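Local coordinates for Sb(v)-as(v) reductase (Leishmania major, PDB 2J6P), which reduces pentavalent arsenic and antimony (arsenate and antimonate), probably through a rhodanese-like domain related to Cdc25 phosphatases, at residues A[26-31]-A[42-47]; A[55-60]-A[93-98]; A[71-76]-A[84-89]. All blocks are in the same frame, centred on the assembly; numbering follows the deposited sequence.

Interaction 1: residues A[26-31]-A[42-47]; sequences AVIDCR and NSINMP
The carboxylate of D29, whose CB packs on I44 O and S43 OG of the neighbouring strand, is met edge-on by the guanidinium of R31. R31 grips side-on, both from the syn side: NE to D29 OD1 and NH2 to D29 OD2, the latter at 2.7 Å. Both oxygens lie close to the guanidinium plane, though the groups are twisted, NH2 standing 33° out of the carboxylate plane. OD1 also accepts from R31 N, an Asx turn, so three N-H groups hold the carboxylate and fix its rotation. D29 CG is anti to the backbone N (chi1 -178°), and a water donates to both D29 OD2 and S43 OG; that hydroxyl also bonds I40 O. W110 makes a cation-pi contact with R31. Between the backbones, I44 N donates almost straight to V27 O (2.8 Å, 172°), D29 N donates to I44 O, and M46 N to D29 O (2.8 Å). I28 points the other way: its CD1 lies alongside I44 CB (3.9 Å) and its CG2 beside M46 CG (3.6 Å), with L59 of helix 53-65 packed against both I28 and M46. This is a parallel strand pair, in which short strand 44-45 forms the edge of the sheet of a rhodanese-like alpha/beta domain.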
ATOM      1  N   ALA A  26      15.066  -1.940  23.298  1.00 26.15           N
ATOM      2  CA  ALA A  26      14.763  -3.014  22.363  1.00 23.71           C
ATOM      3  C   ALA A  26      14.326  -2.408  21.016  1.00 21.82           C
ATOM      4  O   ALA A  26      13.689  -1.333  20.996  1.00 19.56           O
ATOM      5  CB  ALA A  26      13.617  -3.921  22.938  1.00 22.76           C
ATOM      6  N   VAL A  27      14.644  -3.112  19.911  1.00 19.82           N
ATOM      7  CA  VAL A  27      14.378  -2.603  18.520  1.00 19.92           C
ATOM      8  C   VAL A  27      13.393  -3.621  17.996  1.00 21.06           C
ATOM      9  O   VAL A  27      13.674  -4.792  18.052  1.00 19.90           O
ATOM     10  CB  VAL A  27      15.592  -2.493  17.683  1.00 19.87           C
ATOM     11  CG1 VAL A  27      15.224  -2.072  16.202  1.00 19.25           C
ATOM     12  CG2 VAL A  27      16.459  -1.459  18.298  1.00 23.19           C
ATOM     13  N   ILE A  28      12.182  -3.177  17.684  1.00 21.34           N
ATOM     14  CA  ILE A  28      11.080  -4.096  17.226  1.00 20.38           C
ATOM     15  C   ILE A  28      10.951  -3.853  15.695  1.00 20.82           C
ATOM     16  O   ILE A  28      10.626  -2.787  15.257  1.00 17.86           O
ATOM     17  CB  ILE A  28       9.803  -3.879  17.926  1.00 22.34           C
ATOM     18  CG1 ILE A  28      10.039  -3.717  19.470  1.00 22.05           C
ATOM     19  CG2 ILE A  28       8.681  -4.971  17.430  1.00 21.61           C
ATOM     20  CD1 ILE A  28      10.591  -4.916  20.137  1.00 25.10           C
ATOM     21  N   ASP A  29      11.367  -4.820  14.917  1.00 18.54           N
ATOM     22  CA  ASP A  29      11.322  -4.674  13.492  1.00 20.72           C
ATOM     23  C   ASP A  29       9.934  -5.241  13.023  1.00 19.62           C
ATOM     24  O   ASP A  29       9.645  -6.397  13.258  1.00 17.95           O
ATOM     25  CB  ASP A  29      12.373  -5.585  12.932  1.00 18.84           C
ATOM     26  CG  ASP A  29      12.489  -5.513  11.382  1.00 23.40           C
ATOM     27  OD1 ASP A  29      11.568  -5.039  10.637  1.00 22.28           O
ATOM     28  OD2 ASP A  29      13.564  -5.983  10.951  1.00 22.57           O
ATOM     29  N   CYS A  30       9.123  -4.418  12.377  1.00 18.83           N
ATOM     30  CA  CYS A  30       7.743  -4.827  12.075  1.00 18.51           C
ATOM     31  C   CYS A  30       7.568  -5.221  10.664  1.00 18.93           C
ATOM     32  O   CYS A  30       6.414  -5.351  10.237  1.00 17.78           O
ATOM     33  CB  CYS A  30       6.791  -3.621  12.288  1.00 21.40           C
ATOM     34  SG  CYS A  30       6.864  -3.103  14.114  1.00 21.39           S
ATOM     35  N   ARG A  31       8.691  -5.434   9.945  1.00 19.82           N
ATOM     36  CA  ARG A  31       8.700  -5.859   8.525  1.00 19.92           C
ATOM     37  C   ARG A  31       8.271  -7.285   8.303  1.00 21.03           C
ATOM     38  O   ARG A  31       8.208  -8.054   9.235  1.00 18.69           O
ATOM     39  CB  ARG A  31      10.046  -5.589   7.876  1.00 20.93           C
ATOM     40  CG  ARG A  31      10.163  -4.030   7.554  1.00 17.23           C
ATOM     41  CD  ARG A  31      11.692  -3.754   7.124  1.00 18.06           C
ATOM     42  NE  ARG A  31      12.625  -4.318   8.122  1.00 16.98           N
ATOM     43  CZ  ARG A  31      13.918  -4.276   7.955  1.00 22.47           C
ATOM     44  NH1 ARG A  31      14.389  -3.677   6.835  1.00 21.18           N
ATOM     45  NH2 ARG A  31      14.721  -4.762   8.866  1.00 20.44           N
ATOM     46  N   ASN A  42      20.038  -8.289  16.715  1.00 34.77           N
ATOM     47  CA  ASN A  42      19.149  -8.435  17.895  1.00 35.47           C
ATOM     48  C   ASN A  42      17.854  -7.563  17.809  1.00 34.12           C
ATOM     49  O   ASN A  42      17.173  -7.442  18.808  1.00 33.36           O
ATOM     50  CB  ASN A  42      19.911  -8.158  19.201  1.00 35.70           C
ATOM     51  CG  ASN A  42      21.158  -9.037  19.321  1.00 42.06           C
ATOM     52  OD1 ASN A  42      21.089 -10.273  19.104  1.00 45.03           O
ATOM     53  ND2 ASN A  42      22.307  -8.414  19.606  1.00 39.51           N
ATOM     54  N   SER A  43      17.481  -7.022  16.633  1.00 30.81           N
ATOM     55  CA  SER A  43      16.100  -6.552  16.523  1.00 29.68           C
ATOM     56  C   SER A  43      15.175  -7.777  16.703  1.00 27.65           C
ATOM     57  O   SER A  43      15.539  -8.944  16.401  1.00 27.06           O
ATOM     58  CB  SER A  43      15.868  -5.790  15.249  1.00 27.28           C
ATOM     59  OG  SER A  43      16.210  -6.640  14.141  1.00 30.61           O
ATOM     60  N   ILE A  44      14.025  -7.506  17.317  1.00 27.11           N
ATOM     61  CA  ILE A  44      12.950  -8.459  17.529  1.00 26.87           C
ATOM     62  C   ILE A  44      11.950  -8.370  16.401  1.00 26.04           C
ATOM     63  O   ILE A  44      11.384  -7.303  16.179  1.00 25.26           O
ATOM     64  CB  ILE A  44      12.290  -8.212  18.847  1.00 26.96           C
ATOM     65  CG1 ILE A  44      13.350  -8.422  19.943  1.00 31.33           C
ATOM     66  CG2 ILE A  44      11.219  -9.308  19.107  1.00 29.25           C
ATOM     67  CD1 ILE A  44      12.979  -7.888  21.299  1.00 26.58           C
ATOM     68  N   ASN A  45      11.677  -9.459  15.695  1.00 24.86           N
ATOM     69  CA  ASN A  45      10.768  -9.337  14.530  1.00 24.16           C
ATOM     70  C   ASN A  45       9.340  -9.478  14.947  1.00 23.51           C
ATOM     71  O   ASN A  45       8.953 -10.508  15.411  1.00 21.85           O
ATOM     72  CB  ASN A  45      11.163 -10.329  13.327  1.00 25.83           C
ATOM     73  CG  ASN A  45      10.336 -10.059  11.919  1.00 29.12           C
ATOM     74  OD1 ASN A  45       9.739  -8.889  11.532  1.00 24.11           O
ATOM     75  ND2 ASN A  45      10.217 -11.190  11.198  1.00 28.77           N
ATOM     76  N   MET A  46       8.503  -8.465  14.754  1.00 21.01           N
ATOM     77  CA  MET A  46       7.127  -8.724  15.059  1.00 21.33           C
ATOM     78  C   MET A  46       6.379  -8.243  13.828  1.00 19.75           C
ATOM     79  O   MET A  46       6.020  -7.024  13.734  1.00 17.24           O
ATOM     80  CB  MET A  46       6.681  -7.879  16.295  1.00 21.03           C
ATOM     81  CG  MET A  46       7.381  -8.284  17.599  1.00 27.18           C
ATOM     82  SD  MET A  46       6.578  -9.750  18.292  1.00 29.42           S
ATOM     83  CE  MET A  46       4.935  -9.149  18.644  1.00 17.75           C
ATOM     84  N   PRO A  47       6.153  -9.151  12.848  1.00 21.18           N
ATOM     85  CA  PRO A  47       5.645  -8.593  11.573  1.00 19.63           C
ATOM     86  C   PRO A  47       4.227  -8.112  11.823  1.00 18.62           C
ATOM     87  O   PRO A  47       3.291  -8.887  12.244  1.00 17.79           O
ATOM     88  CB  PRO A  47       5.644  -9.806  10.594  1.00 21.03           C
ATOM     89  CG  PRO A  47       6.032 -10.975  11.433  1.00 23.25           C
ATOM     90  CD  PRO A  47       6.338 -10.598  12.825  1.00 19.62           C
TER
HETATM   91  O   HOH W   1      16.384  -5.320  20.280  1.00 29.32           O
HETATM   92  O   HOH W   2      14.585  -8.052  12.374  1.00 38.06           O

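Interaction 2: residues A[55-60]-A[93-98]; sequences MYEKLA and QKKLGY
Two helices of the rhodanese-like domain, 53-65 and 81-96, meet where the second one ends, E57 and A60 of the first facing Q93, K95, L96 and Y98. On the exposed side a salt bridge closes the contact: K95 NZ donates to E57 OE2 (2.8 Å) from the syn side of the carboxylate, 25° out of its plane. The lysine begins with CG anti to its backbone N (chi1 166°) and bends at chi3, which carries its amine over to the glutamate; a water near E57 OE1 bonds NZ only weakly. Next to the ion pair, L96 crosses the E57 side chain at about a right angle, placing CD1 3.9 Å from E57 CB and 3.4 Å from E57 O. Helix 81-96 stops just here in a Schellman motif: Y98 N bonds Q93 O (2.9 Å) and G97 N bonds K94 O, with G97 at positive phi (95°). The reversal turns Y98 back against the other helix, so that its CD1 lies 4.2 Å from A60 CB, while its ring stacks with F64. The small A60 methyl also meets Q93 CG at 3.9 Å. A water bridges A60 O and Q93 NE2, and that amide nitrogen bonds P101 O as well. On another side of helix 53-65, M55 packs on N87 of the second subunit.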
ATOM      1  N   MET A  55       0.477 -12.135  21.026  1.00 20.04           N
ATOM      2  CA  MET A  55       1.904 -12.057  20.749  1.00 18.92           C
ATOM      3  C   MET A  55       2.420 -10.707  21.323  1.00 18.25           C
ATOM      4  O   MET A  55       3.535 -10.621  21.780  1.00 17.81           O
ATOM      5  CB  MET A  55       2.039 -12.153  19.201  1.00 16.26           C
ATOM      6  CG  MET A  55       1.823 -13.759  18.797  1.00 17.46           C
ATOM      7  SD  MET A  55       1.909 -13.821  16.950  1.00 21.69           S
ATOM      8  CE  MET A  55       3.641 -13.513  16.705  1.00 25.49           C
ATOM      9  N   TYR A  56       1.661  -9.615  21.150  1.00 18.57           N
ATOM     10  CA  TYR A  56       2.082  -8.297  21.691  1.00 19.33           C
ATOM     11  C   TYR A  56       2.031  -8.321  23.248  1.00 19.56           C
ATOM     12  O   TYR A  56       2.834  -7.729  23.823  1.00 18.48           O
ATOM     13  CB  TYR A  56       1.093  -7.202  21.244  1.00 18.17           C
ATOM     14  CG  TYR A  56       1.273  -6.882  19.732  1.00 22.58           C
ATOM     15  CD1 TYR A  56       0.462  -7.501  18.805  1.00 17.61           C
ATOM     16  CD2 TYR A  56       2.368  -6.141  19.277  1.00 18.06           C
ATOM     17  CE1 TYR A  56       0.658  -7.283  17.417  1.00 24.76           C
ATOM     18  CE2 TYR A  56       2.563  -5.861  17.946  1.00 18.47           C
ATOM     19  CZ  TYR A  56       1.714  -6.488  16.992  1.00 24.48           C
ATOM     20  OH  TYR A  56       1.806  -6.293  15.618  1.00 20.00           O
ATOM     21  N   GLU A  57       1.101  -9.058  23.831  1.00 16.33           N
ATOM     22  CA  GLU A  57       0.990  -9.259  25.303  1.00 20.82           C
ATOM     23  C   GLU A  57       2.197  -9.953  25.816  1.00 19.56           C
ATOM     24  O   GLU A  57       2.858  -9.444  26.775  1.00 21.18           O
ATOM     25  CB  GLU A  57      -0.274 -10.050  25.644  1.00 15.78           C
ATOM     26  CG  GLU A  57      -1.414  -9.123  25.437  1.00 22.78           C
ATOM     27  CD  GLU A  57      -2.788  -9.861  25.508  1.00 31.73           C
ATOM     28  OE1 GLU A  57      -2.811 -10.996  25.968  1.00 34.14           O
ATOM     29  OE2 GLU A  57      -3.803  -9.314  25.052  1.00 38.67           O
ATOM     30  N   LYS A  58       2.645 -10.988  25.098  1.00 23.67           N
ATOM     31  CA  LYS A  58       3.817 -11.731  25.595  1.00 22.67           C
ATOM     32  C   LYS A  58       5.045 -10.867  25.346  1.00 23.04           C
ATOM     33  O   LYS A  58       5.988 -10.878  26.158  1.00 19.70           O
ATOM     34  CB  LYS A  58       4.002 -13.055  24.807  1.00 25.15           C
ATOM     35  CG  LYS A  58       2.991 -14.059  25.183  1.00 29.60           C
ATOM     36  CD  LYS A  58       2.882 -15.366  24.263  1.00 30.07           C
ATOM     37  CE  LYS A  58       2.170 -16.436  25.070  1.00 40.37           C
ATOM     38  NZ  LYS A  58       2.758 -17.800  24.895  1.00 48.45           N
ATOM     39  N   LEU A  59       5.065 -10.081  24.240  1.00 19.89           N
ATOM     40  CA  LEU A  59       6.256  -9.212  24.140  1.00 20.21           C
ATOM     41  C   LEU A  59       6.297  -8.152  25.307  1.00 20.01           C
ATOM     42  O   LEU A  59       7.373  -7.835  25.819  1.00 16.68           O
ATOM     43  CB  LEU A  59       6.235  -8.404  22.812  1.00 16.66           C
ATOM     44  CG  LEU A  59       7.475  -7.546  22.561  1.00 22.14           C
ATOM     45  CD1 LEU A  59       8.907  -8.343  22.484  1.00 23.85           C
ATOM     46  CD2 LEU A  59       7.243  -6.760  21.157  1.00 21.44           C
ATOM     47  N   ALA A  60       5.130  -7.573  25.619  1.00 17.46           N
ATOM     48  CA  ALA A  60       5.037  -6.566  26.691  1.00 19.97           C
ATOM     49  C   ALA A  60       5.561  -7.204  27.966  1.00 19.64           C
ATOM     50  O   ALA A  60       6.340  -6.570  28.662  1.00 21.66           O
ATOM     51  CB  ALA A  60       3.539  -6.093  26.857  1.00 17.88           C
ATOM     52  N   GLN A  93       0.198  -3.316  26.320  1.00 24.17           N
ATOM     53  CA  GLN A  93       0.858  -2.942  27.626  1.00 24.65           C
ATOM     54  C   GLN A  93      -0.263  -2.384  28.574  1.00 27.49           C
ATOM     55  O   GLN A  93      -0.298  -2.721  29.716  1.00 25.45           O
ATOM     56  CB  GLN A  93       1.865  -1.799  27.475  1.00 24.59           C
ATOM     57  CG  GLN A  93       3.101  -2.236  26.896  1.00 22.93           C
ATOM     58  CD  GLN A  93       4.097  -1.107  26.949  1.00 25.24           C
ATOM     59  OE1 GLN A  93       3.856  -0.067  26.414  1.00 25.54           O
ATOM     60  NE2 GLN A  93       5.234  -1.338  27.537  1.00 19.96           N
ATOM     61  N   LYS A  94      -1.125  -1.505  28.071  1.00 29.71           N
ATOM     62  CA  LYS A  94      -2.165  -0.942  28.895  1.00 32.31           C
ATOM     63  C   LYS A  94      -3.058  -2.128  29.391  1.00 32.52           C
ATOM     64  O   LYS A  94      -3.396  -2.188  30.529  1.00 33.60           O
ATOM     65  CB  LYS A  94      -3.031   0.012  28.107  1.00 31.92           C
ATOM     66  CG  LYS A  94      -3.993   0.995  28.993  1.00 35.60           C
ATOM     67  CD  LYS A  94      -4.177   2.377  28.266  1.00 39.85           C
ATOM     68  CE  LYS A  94      -5.514   3.099  28.788  1.00 47.24           C
ATOM     69  NZ  LYS A  94      -5.496   4.639  28.724  1.00 51.75           N
ATOM     70  N   LYS A  95      -3.433  -3.071  28.532  1.00 30.25           N
ATOM     71  CA  LYS A  95      -4.322  -4.115  28.985  1.00 29.02           C
ATOM     72  C   LYS A  95      -3.675  -4.937  30.102  1.00 26.61           C
ATOM     73  O   LYS A  95      -4.326  -5.373  31.031  1.00 27.11           O
ATOM     74  CB  LYS A  95      -4.760  -4.972  27.770  1.00 31.78           C
ATOM     75  CG  LYS A  95      -5.421  -6.319  28.101  1.00 34.33           C
ATOM     76  CD  LYS A  95      -6.089  -6.890  26.890  1.00 38.96           C
ATOM     77  CE  LYS A  95      -6.040  -8.465  26.966  1.00 46.95           C
ATOM     78  NZ  LYS A  95      -6.503  -9.158  25.681  1.00 47.47           N
ATOM     79  N   LEU A  96      -2.374  -5.087  30.088  1.00 25.03           N
ATOM     80  CA  LEU A  96      -1.770  -5.958  30.998  1.00 23.09           C
ATOM     81  C   LEU A  96      -1.375  -5.148  32.240  1.00 23.61           C
ATOM     82  O   LEU A  96      -0.941  -5.759  33.228  1.00 23.28           O
ATOM     83  CB  LEU A  96      -0.510  -6.588  30.402  1.00 23.50           C
ATOM     84  CG  LEU A  96      -0.795  -7.720  29.317  1.00 25.41           C
ATOM     85  CD1 LEU A  96       0.500  -8.447  29.060  1.00 24.66           C
ATOM     86  CD2 LEU A  96      -1.783  -8.720  29.751  1.00 29.05           C
ATOM     87  N   GLY A  97      -1.353  -3.818  32.135  1.00 22.38           N
ATOM     88  CA  GLY A  97      -0.947  -2.938  33.275  1.00 24.06           C
ATOM     89  C   GLY A  97       0.454  -2.491  33.339  1.00 25.31           C
ATOM     90  O   GLY A  97       0.975  -2.197  34.474  1.00 24.99           O
ATOM     91  N   TYR A  98       1.141  -2.455  32.169  1.00 23.83           N
ATOM     92  CA  TYR A  98       2.567  -2.088  32.160  1.00 22.34           C
ATOM     93  C   TYR A  98       2.716  -0.697  31.577  1.00 23.69           C
ATOM     94  O   TYR A  98       1.971  -0.305  30.745  1.00 24.13           O
ATOM     95  CB  TYR A  98       3.449  -3.022  31.250  1.00 26.29           C
ATOM     96  CG  TYR A  98       3.615  -4.443  31.730  1.00 24.11           C
ATOM     97  CD1 TYR A  98       3.078  -5.531  30.971  1.00 28.92           C
ATOM     98  CD2 TYR A  98       4.160  -4.716  32.979  1.00 28.40           C
ATOM     99  CE1 TYR A  98       3.168  -6.880  31.432  1.00 26.91           C
ATOM    100  CE2 TYR A  98       4.202  -6.073  33.482  1.00 27.96           C
ATOM    101  CZ  TYR A  98       3.740  -7.112  32.682  1.00 30.11           C
ATOM    102  OH  TYR A  98       3.806  -8.422  33.123  1.00 36.08           O
TER
HETATM  103  O   HOH W   3      -5.157 -11.965  24.421  1.00 48.06           O
HETATM  104  O   HOH W   4       5.744  -3.700  28.765  1.00 21.56           O

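Interaction 3: residues A[71-76]-A[84-89]; sequences AVFHCA and KGANRF. With SO4 (sulfate ion), chain J.
Sulfate O4 is held by R88 at the edge of the guanidinium, near its plane: NE donates at 3.0 Å, and NH2 sits beside the same oxygen at a modelled separation too short to be taken literally. The sulfate, probably from the crystallisation liquor, is also bonded by R88 NH1 and E53 N of the third subunit, so it bridges two chains. R88 NH1 of this chain bonds T48 O and Y56 OH. While R88 leads away from the sheet, G85, A86 and F89 of helix 81-96 lie against strand 70-74, where F73 carries the contact. A86 CA stands over the centre of the F73 ring, a CH-pi contact 3.9 Å from the centroid, and A86 CB touches F73 CG. F73 CE2 lies 3.5 Å from G85 O, and the absence of a side chain on G85 leaves room for the CD2 side of the ring. At its far end the ring meets F89 obliquely, planes 40° apart, with F73 CZ tight against F89 CG (3.3 Å). F89 has CG opposite its backbone N (chi1 -176°), which also brings CE2 to A71 CB at 4.3 Å. The axes of 71-74 and 84-89 approach to 8.4 Å, their directions 143° apart, nearer antiparallel than parallel, in the first half of the beta-alpha-beta unit 70-74, 81-96, 102-106. V103 and V105 of the last strand also touch the helix, I28 of strand 25-29 touches F73, and L59 of helix 53-65 lies on F89.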
ATOM      1  N   ALA A  71      11.186   0.898  23.760  1.00 20.78           N
ATOM      2  CA  ALA A  71      10.949  -0.111  22.685  1.00 21.52           C
ATOM      3  C   ALA A  71      10.772   0.740  21.455  1.00 22.59           C
ATOM      4  O   ALA A  71       9.884   1.641  21.431  1.00 22.46           O
ATOM      5  CB  ALA A  71       9.725  -0.889  22.984  1.00 19.94           C
ATOM      6  N   VAL A  72      11.651   0.510  20.482  1.00 21.87           N
ATOM      7  CA  VAL A  72      11.694   1.352  19.280  1.00 21.92           C
ATOM      8  C   VAL A  72      11.177   0.474  18.086  1.00 21.19           C
ATOM      9  O   VAL A  72      11.769  -0.541  17.706  1.00 19.05           O
ATOM     10  CB  VAL A  72      13.137   1.808  19.000  1.00 22.58           C
ATOM     11  CG1 VAL A  72      13.196   2.654  17.713  1.00 19.89           C
ATOM     12  CG2 VAL A  72      13.678   2.721  20.194  1.00 17.45           C
ATOM     13  N   PHE A  73      10.012   0.822  17.580  1.00 19.90           N
ATOM     14  CA  PHE A  73       9.402   0.092  16.510  1.00 19.97           C
ATOM     15  C   PHE A  73       9.905   0.733  15.179  1.00 21.62           C
ATOM     16  O   PHE A  73       9.882   1.970  15.031  1.00 19.74           O
ATOM     17  CB  PHE A  73       7.912   0.265  16.658  1.00 18.75           C
ATOM     18  CG  PHE A  73       7.313  -0.636  17.824  1.00 19.71           C
ATOM     19  CD1 PHE A  73       7.580  -0.335  19.143  1.00 21.46           C
ATOM     20  CD2 PHE A  73       6.575  -1.817  17.509  1.00 20.02           C
ATOM     21  CE1 PHE A  73       7.149  -1.200  20.194  1.00 20.37           C
ATOM     22  CE2 PHE A  73       6.057  -2.621  18.508  1.00 19.32           C
ATOM     23  CZ  PHE A  73       6.445  -2.371  19.860  1.00 16.60           C
ATOM     24  N   HIS A  74      10.298  -0.107  14.219  1.00 19.55           N
ATOM     25  CA  HIS A  74      10.514   0.439  12.848  1.00 20.70           C
ATOM     26  C   HIS A  74       9.989  -0.560  11.809  1.00 18.34           C
ATOM     27  O   HIS A  74       9.831  -1.750  12.052  1.00 17.42           O
ATOM     28  CB  HIS A  74      12.020   0.744  12.618  1.00 18.14           C
ATOM     29  CG  HIS A  74      12.827  -0.511  12.350  1.00 20.38           C
ATOM     30  ND1 HIS A  74      12.902  -1.083  11.094  1.00 17.51           N
ATOM     31  CD2 HIS A  74      13.621  -1.276  13.168  1.00 17.13           C
ATOM     32  CE1 HIS A  74      13.723  -2.148  11.147  1.00 21.76           C
ATOM     33  NE2 HIS A  74      14.153  -2.303  12.400  1.00 20.95           N
ATOM     34  N   CYS A  75       9.780  -0.075  10.617  1.00 18.19           N
ATOM     35  CA  CYS A  75       9.555  -1.012   9.513  1.00 19.29           C
ATOM     36  C   CYS A  75      10.408  -0.489   8.356  1.00 19.41           C
ATOM     37  O   CYS A  75      11.580  -0.159   8.613  1.00 20.04           O
ATOM     38  CB  CYS A  75       8.078  -1.220   9.217  1.00 19.59           C
ATOM     39  SG  CYS A  75       7.188   0.289   8.760  1.00 21.01           S
ATOM     40  N   ALA A  76       9.899  -0.413   7.132  1.00 20.17           N
ATOM     41  CA  ALA A  76      10.733   0.119   6.006  1.00 19.99           C
ATOM     42  C   ALA A  76      10.658   1.621   6.004  1.00 19.69           C
ATOM     43  O   ALA A  76      11.698   2.251   5.895  1.00 21.08           O
ATOM     44  CB  ALA A  76      10.336  -0.484   4.543  1.00 18.04           C
ATOM     45  N   LYS A  84       1.488   1.035  13.389  1.00 20.86           N
ATOM     46  CA  LYS A  84       0.474   0.050  13.748  1.00 21.72           C
ATOM     47  C   LYS A  84       0.946  -0.910  14.806  1.00 20.65           C
ATOM     48  O   LYS A  84       0.204  -1.089  15.740  1.00 19.97           O
ATOM     49  CB  LYS A  84      -0.038  -0.769  12.548  1.00 22.59           C
ATOM     50  CG  LYS A  84      -0.961   0.121  11.658  1.00 23.82           C
ATOM     51  CD  LYS A  84      -1.294  -0.765  10.473  1.00 27.57           C
ATOM     52  CE  LYS A  84      -2.739  -1.056  10.469  1.00 46.25           C
ATOM     53  NZ  LYS A  84      -3.428  -0.091   9.551  1.00 42.54           N
ATOM     54  N   GLY A  85       2.149  -1.501  14.635  1.00 18.78           N
ATOM     55  CA  GLY A  85       2.749  -2.382  15.690  1.00 18.33           C
ATOM     56  C   GLY A  85       2.872  -1.647  17.027  1.00 18.83           C
ATOM     57  O   GLY A  85       2.579  -2.190  18.103  1.00 16.96           O
ATOM     58  N   ALA A  86       3.285  -0.385  16.969  1.00 18.74           N
ATOM     59  CA  ALA A  86       3.490   0.395  18.249  1.00 19.79           C
ATOM     60  C   ALA A  86       2.144   0.672  18.932  1.00 19.42           C
ATOM     61  O   ALA A  86       2.037   0.631  20.165  1.00 18.50           O
ATOM     62  CB  ALA A  86       4.227   1.695  17.969  1.00 18.35           C
ATOM     63  N   ASN A  87       1.131   0.989  18.116  1.00 18.26           N
ATOM     64  CA  ASN A  87      -0.282   1.097  18.597  1.00 19.86           C
ATOM     65  C   ASN A  87      -0.707  -0.266  19.229  1.00 20.46           C
ATOM     66  O   ASN A  87      -1.232  -0.258  20.341  1.00 20.45           O
ATOM     67  CB  ASN A  87      -1.248   1.385  17.426  1.00 17.30           C
ATOM     68  CG  ASN A  87      -1.284   2.841  17.080  1.00 24.39           C
ATOM     69  OD1 ASN A  87      -1.143   3.707  17.982  1.00 15.96           O
ATOM     70  ND2 ASN A  87      -1.504   3.148  15.788  1.00 13.34           N
ATOM     71  N   ARG A  88      -0.570  -1.381  18.516  1.00 18.52           N
ATOM     72  CA  ARG A  88      -0.937  -2.698  19.124  1.00 20.52           C
ATOM     73  C   ARG A  88      -0.153  -2.975  20.440  1.00 20.25           C
ATOM     74  O   ARG A  88      -0.688  -3.526  21.392  1.00 21.73           O
ATOM     75  CB  ARG A  88      -0.622  -3.744  18.108  1.00 18.22           C
ATOM     76  CG  ARG A  88      -1.644  -3.702  16.906  1.00 22.58           C
ATOM     77  CD  ARG A  88      -1.111  -4.739  15.963  1.00 35.52           C
ATOM     78  NE  ARG A  88      -1.756  -4.741  14.657  1.00 37.80           N
ATOM     79  CZ  ARG A  88      -1.380  -5.551  13.670  1.00 44.68           C
ATOM     80  NH1 ARG A  88      -0.320  -6.442  13.853  1.00 24.45           N
ATOM     81  NH2 ARG A  88      -2.073  -5.438  12.500  1.00 43.82           N
ATOM     82  N   PHE A  89       1.147  -2.687  20.415  1.00 20.91           N
ATOM     83  CA  PHE A  89       1.983  -2.903  21.521  1.00 21.11           C
ATOM     84  C   PHE A  89       1.499  -2.022  22.753  1.00 24.06           C
ATOM     85  O   PHE A  89       1.354  -2.539  23.901  1.00 24.43           O
ATOM     86  CB  PHE A  89       3.393  -2.545  21.214  1.00 22.44           C
ATOM     87  CG  PHE A  89       4.359  -2.867  22.394  1.00 21.25           C
ATOM     88  CD1 PHE A  89       4.497  -4.190  22.850  1.00 17.81           C
ATOM     89  CD2 PHE A  89       4.967  -1.810  23.121  1.00 24.52           C
ATOM     90  CE1 PHE A  89       5.322  -4.465  23.972  1.00 21.60           C
ATOM     91  CE2 PHE A  89       5.776  -2.079  24.251  1.00 23.63           C
ATOM     92  CZ  PHE A  89       5.950  -3.434  24.696  1.00 18.87           C
TER
HETATM   93  S   SO4 J 204      -5.167  -3.704  12.176  1.00 52.01           S
HETATM   94  O1  SO4 J 204      -5.116  -4.632  11.079  1.00 52.75           O
HETATM   95  O2  SO4 J 204      -6.054  -4.039  13.305  1.00 45.36           O
HETATM   96  O3  SO4 J 204      -5.391  -2.549  11.284  1.00 51.49           O
HETATM   97  O4  SO4 J 204      -3.825  -3.649  12.816  1.00 56.69           O

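In the fold
Along the chain interaction 1 closes before the others open, and interaction 3 is nested inside the loop closed by interaction 2. Interactions 1 and 3, with centres about 8 Å apart, share the five-stranded parallel sheet: strands 25-29 and 70-74 are neighbours, joined by bonds such as I28 N to V72 O. Interactions 2 and 3, about 13 Å apart, both use helix 81-96, and A60 packs on F89. Interactions 1 and 2, about 16 Å apart, meet through M46 and L59. Helices 53-65 and 81-96 thus cover one face of the sheet, whose strand 70-74 leads into C75 to R81, consistent with the CX5R loop of the Cdc25-like family.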